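Local coordinates for Lmo0547 protein (Listeria monocytogenes, PDB 4R9N), which is probably a sugar-responsive transcriptional regulator of the SorC family, the part present here being its putative sugar-binding domain, at residues 150-155 with 229-234; 57-62 with 158-163. All coordinates share one frame; numbering follows the deposited sequence. Where two conformers were deposited one is given.

Interaction 1 (150-155 with 229-234)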
loop_
_atom_site.group_PDB
_atom_site.type_symbol
_atom_site.label_atom_id
_atom_site.label_comp_id
_atom_site.label_asym_id
_atom_site.label_seq_id
_atom_site.Cartn_x
_atom_site.Cartn_y
_atom_site.Cartn_z
ATOM N N VAL A 150 -0.108 -2.919 -0.755
ATOM C CA VAL A 150 -0.029 -1.482 -0.457
ATOM C C VAL A 150 -1.459 -0.930 -0.303
ATOM O O VAL A 150 -2.439 -1.515 -0.805
ATOM C CB VAL A 150 0.742 -0.684 -1.540
ATOM C CG1 VAL A 150 2.136 -1.186 -1.703
ATOM C CG2 VAL A 150 -0.019 -0.722 -2.854
ATOM N N GLY A 151 -1.558 0.192 0.410
ATOM C CA GLY A 151 -2.770 1.042 0.399
ATOM C C GLY A 151 -2.611 2.193 -0.594
ATOM O O GLY A 151 -1.516 2.552 -1.001
ATOM N N VAL A 152 -3.701 2.859 -0.928
ATOM C CA VAL A 152 -3.606 4.045 -1.758
ATOM C C VAL A 152 -4.306 5.147 -0.953
ATOM O O VAL A 152 -5.400 4.941 -0.411
ATOM C CB VAL A 152 -4.291 3.903 -3.136
ATOM C CG1 VAL A 152 -4.108 5.188 -3.957
ATOM C CG2 VAL A 152 -3.759 2.717 -3.879
ATOM N N SER A 153 -3.687 6.306 -0.821
ATOM C CA SER A 153 -4.332 7.348 -0.033
ATOM C C SER A 153 -4.278 8.691 -0.729
ATOM O O SER A 153 -3.672 8.839 -1.772
ATOM C CB SER A 153 -3.684 7.414 1.353
ATOM O OG SER A 153 -4.451 8.308 2.165
ATOM N N SER A 154 -4.986 9.653 -0.158
ATOM C CA SER A 154 -5.025 11.004 -0.684
ATOM C C SER A 154 -4.576 11.810 0.502
ATOM O O SER A 154 -5.118 11.607 1.579
ATOM C CB SER A 154 -6.448 11.382 -1.091
ATOM O OG SER A 154 -6.556 12.783 -1.293
ATOM N N PRO A 155 -3.617 12.737 0.318
ATOM C CA PRO A 155 -3.172 13.523 1.439
ATOM C C PRO A 155 -4.158 14.602 1.884
ATOM O O PRO A 155 -3.840 15.294 2.803
ATOM C CB PRO A 155 -1.928 14.224 0.897
ATOM C CG PRO A 155 -2.227 14.432 -0.548
ATOM C CD PRO A 155 -2.946 13.154 -0.928
ATOM N N GLU A 229 -9.770 9.653 -7.235
ATOM C CA GLU A 229 -8.763 10.279 -8.060
ATOM C C GLU A 229 -7.384 9.638 -7.868
ATOM O O GLU A 229 -6.657 9.331 -8.837
ATOM C CB GLU A 229 -8.763 11.788 -7.767
ATOM C CG GLU A 229 -7.697 12.581 -8.477
ATOM C CD GLU A 229 -7.752 14.101 -8.159
ATOM O OE1 GLU A 229 -7.748 14.534 -6.966
ATOM O OE2 GLU A 229 -7.755 14.858 -9.122
ATOM N N ALA A 230 -7.012 9.422 -6.618
ATOM C CA ALA A 230 -5.729 8.785 -6.303
ATOM C C ALA A 230 -5.641 7.386 -6.894
ATOM O O ALA A 230 -4.660 7.000 -7.476
ATOM C CB ALA A 230 -5.571 8.693 -4.801
ATOM N N LEU A 231 -6.683 6.614 -6.692
ATOM C CA LEU A 231 -6.703 5.228 -7.205
ATOM C C LEU A 231 -6.668 5.124 -8.711
ATOM O O LEU A 231 -5.901 4.317 -9.346
ATOM C CB LEU A 231 -7.927 4.550 -6.626
ATOM C CG LEU A 231 -8.126 3.101 -6.985
ATOM C CD1 LEU A 231 -6.907 2.294 -6.594
ATOM C CD2 LEU A 231 -9.347 2.618 -6.230
ATOM N N VAL A 232 -7.480 5.965 -9.320
ATOM C CA VAL A 232 -7.529 5.990 -10.775
ATOM C C VAL A 232 -6.215 6.373 -11.390
ATOM O O VAL A 232 -5.745 5.726 -12.339
ATOM C CB VAL A 232 -8.680 6.852 -11.314
ATOM C CG1 VAL A 232 -8.504 7.118 -12.812
ATOM C CG2 VAL A 232 -10.000 6.135 -11.063
ATOM N N ALA A 233 -5.540 7.362 -10.821
ATOM C CA ALA A 233 -4.239 7.704 -11.322
ATOM C C ALA A 233 -3.233 6.568 -11.158
ATOM O O ALA A 233 -2.397 6.309 -12.050
ATOM C CB ALA A 233 -3.740 8.990 -10.636
ATOM N N ALA A 234 -3.256 5.906 -10.005
ATOM C CA ALA A 234 -2.344 4.821 -9.801
ATOM C C ALA A 234 -2.557 3.665 -10.784
ATOM O O ALA A 234 -1.593 3.043 -11.273
ATOM C CB ALA A 234 -2.457 4.329 -8.359
HETATM O O HOH W 1 -6.638 13.175 -4.394
#

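Interaction 2 (57-62 with 158-163)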
loop_
_atom_site.group_PDB
_atom_site.type_symbol
_atom_site.label_atom_id
_atom_site.label_comp_id
_atom_site.label_asym_id
_atom_site.label_seq_id
_atom_site.Cartn_x
_atom_site.Cartn_y
_atom_site.Cartn_z
ATOM N N ILE A 57 5.241 -5.505 2.487
ATOM C CA ILE A 57 4.088 -4.883 3.096
ATOM C C ILE A 57 4.388 -3.397 3.308
ATOM O O ILE A 57 5.470 -3.022 3.776
ATOM C CB ILE A 57 3.784 -5.552 4.448
ATOM C CG1 ILE A 57 3.599 -7.048 4.300
ATOM C CG2 ILE A 57 2.573 -4.949 5.178
ATOM C CD1 ILE A 57 2.381 -7.551 3.620
ATOM N N SER A 58 3.406 -2.566 2.993
ATOM C CA SER A 58 3.475 -1.162 3.319
ATOM C C SER A 58 2.933 -0.871 4.719
ATOM O O SER A 58 3.167 -1.631 5.657
ATOM C CB SER A 58 2.812 -0.344 2.203
ATOM O OG SER A 58 3.105 1.031 2.305
ATOM N N TRP A 59 2.221 0.239 4.884
ATOM C CA TRP A 59 1.716 0.657 6.165
ATOM C C TRP A 59 0.285 1.208 6.071
ATOM O O TRP A 59 -0.282 1.356 4.980
ATOM C CB TRP A 59 2.683 1.749 6.656
ATOM C CG TRP A 59 2.329 3.053 6.124
ATOM C CD1 TRP A 59 2.540 3.522 4.844
ATOM C CD2 TRP A 59 1.644 4.085 6.832
ATOM N NE1 TRP A 59 1.985 4.798 4.723
ATOM C CE2 TRP A 59 1.440 5.155 5.933
ATOM C CE3 TRP A 59 1.149 4.202 8.149
ATOM C CZ2 TRP A 59 0.793 6.323 6.315
ATOM C CZ3 TRP A 59 0.514 5.378 8.523
ATOM C CH2 TRP A 59 0.320 6.405 7.603
ATOM N N GLY A 60 -0.279 1.550 7.206
ATOM C CA GLY A 60 -1.539 2.301 7.220
ATOM C C GLY A 60 -2.719 1.596 7.795
ATOM O O GLY A 60 -2.671 0.435 8.099
ATOM N N LYS A 61 -3.821 2.333 7.940
ATOM C CA LYS A 61 -4.981 1.778 8.574
ATOM C C LYS A 61 -5.573 0.603 7.836
ATOM O O LYS A 61 -6.009 -0.341 8.476
ATOM C CB LYS A 61 -6.089 2.838 8.799
ATOM C CG LYS A 61 -5.705 3.898 9.815
ATOM C CD LYS A 61 -6.750 5.025 9.918
ATOM C CE LYS A 61 -6.399 5.889 11.102
ATOM N NZ LYS A 61 -7.362 6.993 11.298
ATOM N N THR A 62 -5.652 0.666 6.509
ATOM C CA THR A 62 -6.254 -0.403 5.764
ATOM C C THR A 62 -5.431 -1.728 5.835
ATOM O O THR A 62 -5.942 -2.841 6.078
ATOM C CB THR A 62 -6.462 0.033 4.290
ATOM O OG1 THR A 62 -7.305 1.208 4.219
ATOM C CG2 THR A 62 -7.115 -1.015 3.573
ATOM N N HIS A 158 -8.292 15.867 5.557
ATOM C CA HIS A 158 -8.033 15.254 6.877
ATOM C C HIS A 158 -7.705 13.744 6.855
ATOM O O HIS A 158 -8.413 12.917 7.427
ATOM C CB HIS A 158 -9.167 15.613 7.865
ATOM C CG HIS A 158 -9.297 17.092 8.101
ATOM N ND1 HIS A 158 -8.206 17.901 8.355
ATOM C CD2 HIS A 158 -10.378 17.910 8.103
ATOM C CE1 HIS A 158 -8.611 19.151 8.509
ATOM N NE2 HIS A 158 -9.925 19.183 8.366
ATOM N N SER A 159 -6.582 13.423 6.213
ATOM C CA SER A 159 -6.106 12.045 6.068
ATOM C C SER A 159 -5.357 11.540 7.303
ATOM O O SER A 159 -4.994 12.325 8.186
ATOM C CB SER A 159 -5.167 11.935 4.863
ATOM O OG SER A 159 -3.915 12.543 5.145
ATOM N N THR A 160 -5.114 10.225 7.322
ATOM C CA THR A 160 -4.359 9.525 8.382
ATOM C C THR A 160 -3.013 10.216 8.677
ATOM O O THR A 160 -2.743 10.597 9.825
ATOM C CB THR A 160 -4.119 8.027 8.021
ATOM O OG1 THR A 160 -5.357 7.311 8.056
ATOM C CG2 THR A 160 -3.127 7.343 8.992
HETATM N N MSE A 161 -2.180 10.381 7.648
HETATM C CA MSE A 161 -0.854 11.013 7.816
HETATM C C MSE A 161 -0.908 12.398 8.462
HETATM O O MSE A 161 -0.082 12.734 9.300
HETATM C CB MSE A 161 -0.217 11.199 6.462
HETATM C CG MSE A 161 0.307 9.911 5.870
HETATM SE SE MSE A 161 0.850 10.448 4.050
HETATM C CE MSE A 161 -0.931 10.439 3.144
ATOM N N GLU A 162 -1.881 13.214 8.092
ATOM C CA GLU A 162 -2.043 14.523 8.747
ATOM C C GLU A 162 -2.541 14.367 10.196
ATOM O O GLU A 162 -2.052 15.036 11.116
ATOM C CB GLU A 162 -3.000 15.436 7.977
ATOM C CG GLU A 162 -3.302 16.706 8.771
ATOM C CD GLU A 162 -4.110 17.731 8.010
ATOM O OE1 GLU A 162 -4.987 17.324 7.211
ATOM O OE2 GLU A 162 -3.875 18.947 8.244
ATOM N N GLU A 163 -3.514 13.484 10.406
ATOM C CA GLU A 163 -4.060 13.320 11.756
ATOM C C GLU A 163 -2.983 12.753 12.702
ATOM O O GLU A 163 -2.972 13.088 13.883
ATOM C CB GLU A 163 -5.347 12.476 11.735
ATOM C CG GLU A 163 -6.485 13.016 10.849
ATOM C CD GLU A 163 -6.804 14.501 11.044
ATOM O OE1 GLU A 163 -5.886 15.357 10.958
ATOM O OE2 GLU A 163 -7.996 14.823 11.248
HETATM O O HOH W 2 -3.775 4.954 6.726
#

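Interaction 1 (150-155 with 229-234)
Val152 and Leu231 mark the closest passage of the two backbones, their CA atoms 6.4 Å apart, where the chain leaving strand 147-151 in an extended path runs past one side of helix 228-236. No direct hydrogen bond links the segments; within the helix, Ala234 N donates to Ala230 O (3.1 Å), the i+4 to i bond of an alpha-helix. The contact is carried by apolar groups. Val152 directs its side chain at the helix and divides it: CG1, anti to the backbone N (chi1 -178°), lies 3.9 Å from Ala230 CB, while CG2 reaches Leu231 CD1 at 4.2 Å, the two side chains crossing at about a right angle. The branched valine thus meets two successive helix residues at once, and the single methyl of Ala230 suits a place where backbone comes near, the carbonyl oxygen of Ser153 resting on it with O 3.6 Å from Ala230 CB. Strand 147-151 is the central strand of a seven-stranded parallel sheet with helices packed on it, a Rossmann-like fold, and Val152 lies near its C-terminal end, where loops of such folds commonly shape binding sites. Here the carbonyl of Val152 accepts a hydrogen bond from Lys227, directly before the helix, and Val152 also packs on Ala220 of the adjacent strand 217-221. Farther along, the contact turns polar: a water accepts a hydrogen bond from Ser154 OG at 3.1 Å and donates one to Glu229 OE1, also at 3.1 Å. Glu229 keeps its chain extended as far as the carboxylate carbon (chi2 179°), which carries OE1 out from the helix to this water.

Interaction 2 (57-62 with 158-163)
Thr160 OG1 shares a water with Lys61 N: the water accepts the backbone N-H at 2.9 Å and lies 3.1 Å from the threonine hydroxyl. It thereby satisfies an N-H in the first turn of helix 61-69, which has no preceding turn to supply a carbonyl. The extended chain of Lys61 runs on past the same hydroxyl, with CD 3.3 Å from Thr160 OG1 in the conformer described, so the hydroxyl rests against the methylenes while the water joins it to the backbone. The other branch of Thr160, CG2, stands anti to the backbone N and reaches the tryptophan obliquely, 3.8 Å from Trp59 CH2; a two-branched threonine therefore serves a polar and an apolar neighbour together. In the conformer described, Trp59 CG sits between its own N and carbonyl carbon (chi1 85°), which sends the indole toward helix 160-163. There the CG methylene of Met161, present as selenomethionine, meets the ring at its edge, near the ring plane, 3.6 Å from Trp59 CZ2, the side chains crossing at about a right angle. Gly60, the N-cap of helix 61-69, has a positive phi (115°) that suits a residue without a CB, since the carbonyl O of Trp59 lies close by. The contact spans the turn between strand 54-57 and helix 61-69 and the short helix 160-163 that follows strand 147-151, with Leu94, just ahead of helix 96-107, touching both Lys61 and Thr160.

Overall arrangement
The two interactions lie 12 Å apart, centre to centre, and both gather at the C-terminal ends of neighbouring strands, 54-57 and 147-151, in the parallel sheet. Their segments alternate along the chain: 57-62, 150-155, 158-163, then 229-234. The chain leaving strand 147-151 first passes helix 228-236 in interaction 1, then forms helix 160-163 for interaction 2. They touch directly, as Ser154 O packs 3.3 Å from Ser159 CB, and Val150 packs on Ser58. Together they join three regions of the chain at the C-terminal ends of central strands, bracing the loops at this end of the sheet, where a sugar would probably bind.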